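PDB 5TS9: chorismate mutase from Paraburkholderia phymatum, which probably catalyses the rearrangement of chorismate to prephenate, the step that leads towards phenylalanine and tyrosine. Local coordinates for residues L26-W37 / N81-W92. Sequence-based numbering, arbitrary orientation. Where two conformers were deposited one is given.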
loop_
_atom_site.group_PDB
_atom_site.type_symbol
_atom_site.label_atom_id
_atom_site.label_comp_id
_atom_site.label_asym_id
_atom_site.label_seq_id
_atom_site.Cartn_x
_atom_site.Cartn_y
_atom_site.Cartn_z
ATOM N N LEU A 26 -3.658 -10.207 -6.844
ATOM C CA LEU A 26 -2.543 -9.276 -6.830
ATOM C C LEU A 26 -1.782 -9.314 -8.147
ATOM O O LEU A 26 -1.363 -8.272 -8.653
ATOM C CB LEU A 26 -1.622 -9.602 -5.652
ATOM C CG LEU A 26 -0.482 -8.625 -5.368
ATOM C CD1 LEU A 26 -1.017 -7.199 -5.054
ATOM C CD2 LEU A 26 0.347 -9.176 -4.208
ATOM N N ASN A 27 -1.631 -10.497 -8.737
ATOM C CA ASN A 27 -0.789 -10.630 -9.919
ATOM C C ASN A 27 -1.378 -9.958 -11.154
ATOM O O ASN A 27 -0.635 -9.717 -12.109
ATOM C CB ASN A 27 -0.512 -12.112 -10.210
ATOM C CG ASN A 27 0.645 -12.666 -9.377
ATOM O OD1 ASN A 27 1.647 -11.979 -9.134
ATOM N ND2 ASN A 27 0.509 -13.911 -8.935
ATOM N N THR A 28 -2.689 -9.669 -11.185
ATOM C CA THR A 28 -3.212 -8.853 -12.281
ATOM C C THR A 28 -2.596 -7.451 -12.306
ATOM O O THR A 28 -2.614 -6.808 -13.357
ATOM C CB THR A 28 -4.729 -8.701 -12.197
ATOM O OG1 THR A 28 -5.067 -7.980 -10.998
ATOM C CG2 THR A 28 -5.421 -10.070 -12.210
ATOM N N ALA A 29 -2.068 -6.964 -11.176
ATOM C CA ALA A 29 -1.411 -5.651 -11.149
ATOM C C ALA A 29 -0.309 -5.533 -12.205
ATOM O O ALA A 29 -0.118 -4.463 -12.803
ATOM C CB ALA A 29 -0.833 -5.378 -9.758
ATOM N N ASP A 30 0.437 -6.617 -12.442
ATOM C CA ASP A 30 1.493 -6.567 -13.451
ATOM C C ASP A 30 0.922 -6.219 -14.818
ATOM O O ASP A 30 1.480 -5.386 -15.536
ATOM C CB ASP A 30 2.238 -7.899 -13.523
ATOM C CG ASP A 30 2.862 -8.285 -12.203
ATOM O OD1 ASP A 30 2.332 -7.872 -11.152
ATOM O OD2 ASP A 30 3.883 -9.006 -12.214
ATOM N N GLN A 31 -0.210 -6.826 -15.187
ATOM C CA GLN A 31 -0.767 -6.526 -16.501
ATOM C C GLN A 31 -1.519 -5.199 -16.513
ATOM O O GLN A 31 -1.590 -4.553 -17.564
ATOM C CB GLN A 31 -1.683 -7.659 -16.967
ATOM C CG GLN A 31 -0.951 -8.857 -17.586
ATOM C CD GLN A 31 -0.564 -8.597 -19.032
ATOM O OE1 GLN A 31 -1.157 -7.746 -19.703
ATOM N NE2 GLN A 31 0.418 -9.336 -19.525
ATOM N N VAL A 32 -2.116 -4.779 -15.393
ATOM C CA VAL A 32 -2.751 -3.459 -15.409
ATOM C C VAL A 32 -1.687 -2.355 -15.506
ATOM O O VAL A 32 -1.860 -1.367 -16.234
ATOM C CB VAL A 32 -3.664 -3.290 -14.185
ATOM C CG1 VAL A 32 -4.076 -1.819 -14.039
ATOM C CG2 VAL A 32 -4.923 -4.220 -14.321
ATOM N N ALA A 33 -0.559 -2.533 -14.818
ATOM C CA ALA A 33 0.561 -1.595 -14.931
ATOM C C ALA A 33 1.027 -1.454 -16.378
ATOM O O ALA A 33 1.229 -0.339 -16.864
ATOM C CB ALA A 33 1.722 -2.053 -14.047
ATOM N N LEU A 34 1.207 -2.576 -17.076
ATOM C CA LEU A 34 1.600 -2.533 -18.491
ATOM C C LEU A 34 0.629 -1.702 -19.314
ATOM O O LEU A 34 1.038 -0.872 -20.142
ATOM C CB LEU A 34 1.664 -3.952 -19.059
ATOM C CG LEU A 34 2.752 -4.897 -18.561
ATOM C CD1 LEU A 34 2.526 -6.316 -19.129
ATOM C CD2 LEU A 34 4.144 -4.351 -18.929
ATOM N N SER A 35 -0.670 -1.941 -19.125
ATOM C CA SER A 35 -1.666 -1.207 -19.887
ATOM C C SER A 35 -1.593 0.281 -19.592
ATOM O O SER A 35 -1.715 1.113 -20.498
ATOM C CB SER A 35 -3.059 -1.743 -19.568
ATOM O OG SER A 35 -4.046 -0.900 -20.148
ATOM N N LYS A 36 -1.416 0.641 -18.323
ATOM C CA LYS A 36 -1.339 2.050 -17.964
ATOM C C LYS A 36 -0.024 2.668 -18.426
ATOM O O LYS A 36 0.018 3.860 -18.734
ATOM C CB LYS A 36 -1.536 2.214 -16.459
ATOM C CG LYS A 36 -2.997 1.969 -16.065
ATOM C CD LYS A 36 -3.231 2.112 -14.582
ATOM C CE LYS A 36 -4.715 1.871 -14.241
ATOM N NZ LYS A 36 -4.841 1.490 -12.773
ATOM N N TRP A 37 1.042 1.871 -18.511
ATOM C CA TRP A 37 2.279 2.334 -19.126
ATOM C C TRP A 37 2.071 2.653 -20.608
ATOM O O TRP A 37 2.564 3.673 -21.105
ATOM C CB TRP A 37 3.378 1.272 -18.939
ATOM C CG TRP A 37 4.674 1.542 -19.718
ATOM C CD1 TRP A 37 4.965 1.165 -21.008
ATOM C CD2 TRP A 37 5.832 2.231 -19.233
ATOM N NE1 TRP A 37 6.234 1.592 -21.349
ATOM C CE2 TRP A 37 6.781 2.250 -20.277
ATOM C CE3 TRP A 37 6.152 2.844 -18.012
ATOM C CZ2 TRP A 37 8.040 2.846 -20.134
ATOM C CZ3 TRP A 37 7.401 3.429 -17.872
ATOM C CH2 TRP A 37 8.327 3.434 -18.932
ATOM N N ASN A 81 -3.047 -3.867 -4.798
ATOM C CA ASN A 81 -2.874 -3.838 -6.246
ATOM C C ASN A 81 -2.235 -2.525 -6.696
ATOM O O ASN A 81 -1.309 -2.522 -7.513
ATOM C CB ASN A 81 -4.233 -4.068 -6.910
ATOM C CG ASN A 81 -4.119 -4.858 -8.209
ATOM O OD1 ASN A 81 -3.825 -4.296 -9.265
ATOM N ND2 ASN A 81 -4.341 -6.160 -8.130
ATOM N N LYS A 82 -2.707 -1.395 -6.166
ATOM C CA LYS A 82 -2.071 -0.117 -6.493
ATOM C C LYS A 82 -0.621 -0.059 -6.008
ATOM O O LYS A 82 0.231 0.505 -6.690
ATOM C CB LYS A 82 -2.886 1.045 -5.914
ATOM C CG LYS A 82 -4.342 1.062 -6.432
ATOM C CD LYS A 82 -5.092 2.338 -6.052
ATOM C CE LYS A 82 -5.328 2.395 -4.558
ATOM N NZ LYS A 82 -6.133 3.636 -4.208
ATOM N N GLU A 83 -0.321 -0.624 -4.831
ATOM C CA GLU A 83 1.064 -0.683 -4.352
ATOM C C GLU A 83 1.990 -1.277 -5.406
ATOM O O GLU A 83 3.077 -0.750 -5.686
ATOM C CB GLU A 83 1.126 -1.515 -3.067
ATOM C CG GLU A 83 2.520 -1.772 -2.546
ATOM C CD GLU A 83 2.533 -2.473 -1.182
ATOM O OE1 GLU A 83 3.624 -2.653 -0.618
ATOM O OE2 GLU A 83 1.457 -2.845 -0.670
ATOM N N VAL A 84 1.577 -2.393 -5.994
ATOM C CA VAL A 84 2.385 -3.018 -7.032
ATOM C C VAL A 84 2.443 -2.119 -8.264
ATOM O O VAL A 84 3.518 -1.871 -8.812
ATOM C CB VAL A 84 1.835 -4.414 -7.370
ATOM C CG1 VAL A 84 2.563 -5.016 -8.573
ATOM C CG2 VAL A 84 1.992 -5.334 -6.158
ATOM N N GLN A 85 1.294 -1.597 -8.698
ATOM C CA GLN A 85 1.267 -0.800 -9.919
ATOM C C GLN A 85 2.172 0.426 -9.806
ATOM O O GLN A 85 2.931 0.733 -10.730
ATOM C CB GLN A 85 -0.158 -0.356 -10.255
ATOM C CG GLN A 85 -1.116 -1.461 -10.642
ATOM C CD GLN A 85 -2.503 -0.917 -10.920
ATOM O OE1 GLN A 85 -2.659 0.072 -11.647
ATOM N NE2 GLN A 85 -3.525 -1.562 -10.351
ATOM N N TYR A 86 2.073 1.167 -8.702
ATOM C CA TYR A 86 2.893 2.370 -8.573
ATOM C C TYR A 86 4.380 2.018 -8.596
ATOM O O TYR A 86 5.188 2.742 -9.186
ATOM C CB TYR A 86 2.564 3.116 -7.280
ATOM C CG TYR A 86 1.318 3.968 -7.305
ATOM C CD1 TYR A 86 1.169 5.006 -8.238
ATOM C CD2 TYR A 86 0.311 3.770 -6.370
ATOM C CE1 TYR A 86 0.031 5.811 -8.239
ATOM C CE2 TYR A 86 -0.828 4.551 -6.362
ATOM C CZ TYR A 86 -0.965 5.583 -7.301
ATOM O OH TYR A 86 -2.112 6.353 -7.314
ATOM N N ALA A 87 4.758 0.929 -7.927
ATOM C CA ALA A 87 6.172 0.559 -7.841
ATOM C C ALA A 87 6.705 0.108 -9.193
ATOM O O ALA A 87 7.806 0.502 -9.601
ATOM C CB ALA A 87 6.373 -0.542 -6.800
ATOM N N LEU A 88 5.937 -0.722 -9.894
ATOM C CA LEU A 88 6.344 -1.183 -11.220
ATOM C C LEU A 88 6.492 -0.012 -12.175
ATOM O O LEU A 88 7.478 0.080 -12.910
ATOM C CB LEU A 88 5.325 -2.179 -11.773
ATOM C CG LEU A 88 5.222 -3.559 -11.126
ATOM C CD1 LEU A 88 4.140 -4.331 -11.845
ATOM C CD2 LEU A 88 6.569 -4.298 -11.266
ATOM N N LEU A 89 5.493 0.879 -12.209
ATOM C CA LEU A 89 5.544 1.992 -13.151
ATOM C C LEU A 89 6.757 2.862 -12.897
ATOM O O LEU A 89 7.419 3.305 -13.841
ATOM C CB LEU A 89 4.268 2.818 -13.052
ATOM C CG LEU A 89 3.078 2.161 -13.725
ATOM C CD1 LEU A 89 1.841 2.867 -13.285
ATOM C CD2 LEU A 89 3.234 2.176 -15.284
ATOM N N ASN A 90 7.080 3.116 -11.624
ATOM C CA ASN A 90 8.250 3.952 -11.377
ATOM C C ASN A 90 9.537 3.186 -11.616
ATOM O O ASN A 90 10.535 3.793 -12.018
ATOM C CB ASN A 90 8.221 4.541 -9.963
ATOM C CG ASN A 90 7.624 5.951 -9.933
ATOM O OD1 ASN A 90 7.199 6.472 -10.968
ATOM N ND2 ASN A 90 7.602 6.583 -8.745
ATOM N N ASN A 91 9.545 1.868 -11.375
ATOM C CA ASN A 91 10.699 1.065 -11.767
ATOM C C ASN A 91 10.947 1.196 -13.262
ATOM O O ASN A 91 12.081 1.404 -13.697
ATOM C CB ASN A 91 10.498 -0.411 -11.405
ATOM C CG ASN A 91 10.639 -0.664 -9.925
ATOM O OD1 ASN A 91 11.019 0.235 -9.192
ATOM N ND2 ASN A 91 10.337 -1.885 -9.480
ATOM N N TRP A 92 9.889 1.077 -14.056
ATOM C CA TRP A 92 10.026 1.189 -15.512
ATOM C C TRP A 92 10.399 2.604 -15.920
ATOM O O TRP A 92 11.220 2.800 -16.825
ATOM C CB TRP A 92 8.721 0.768 -16.180
ATOM C CG TRP A 92 8.360 -0.632 -15.848
ATOM C CD1 TRP A 92 9.212 -1.622 -15.416
ATOM C CD2 TRP A 92 7.054 -1.215 -15.903
ATOM N NE1 TRP A 92 8.502 -2.794 -15.198
ATOM C CE2 TRP A 92 7.177 -2.564 -15.491
ATOM C CE3 TRP A 92 5.792 -0.727 -16.253
ATOM C CZ2 TRP A 92 6.076 -3.437 -15.425
ATOM C CZ3 TRP A 92 4.699 -1.588 -16.194
ATOM C CH2 TRP A 92 4.851 -2.932 -15.776
HETATM O O HOH W 1 -5.817 -5.214 -11.014
HETATM O O HOH W 2 -6.646 -1.027 -11.264
#
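Gln85 and Lys36 meet through extended chains: Gln85 carries CG anti to its carbonyl carbon and runs straight on from there, while the outstretched Lys36 reaches back along its own helix. Lys36 NZ lies 2.8 Å from Gln85 OE1, donating to a lone pair in the carbonyl plane. The other end of the amide is also held, since Gln85 NE2 donates to Asn81 OD1 at 3.0 Å, and a water accepts from NE2, so the rotation of the group is well defined. Gln85 is a knob in the hole formed by Ala29, Val32, Ala33 and Lys36, with Val32 CG1 3.6 Å from Gln85 CD. A second water donates to Asn81 OD1 and to Thr28 OG1, itself hydrogen-bonded to Arg25 O.

Ala29 and Ala33 let the segment axes approach to 8.4 Å, crossing at -39°. Ala29 CB packs on Val84 CG1, and Ala33 CB touches Trp92 CH2 at 3.7 Å, where the indole also meets Leu34 CD2. A trans chi1 (171°) carries the Trp37 ring to Trp92, bringing CZ3 to 3.4 Å from Trp92 CB and turning its face to the Trp92 edge in a T-shaped pair, planes at 89°.

The contact joins helices 16-39 and 67-95 of the all-helical type II (AroQ-class) fold. Lys36 NZ also hydrogen-bonds Val43 O, helix 106-128 packs against Thr28, and helix 156-165 lies beside Val84, its His158 hydrogen-bonded to Asp30 OD1; Asn90 ND2 hydrogen-bonds Asp163 of the second subunit.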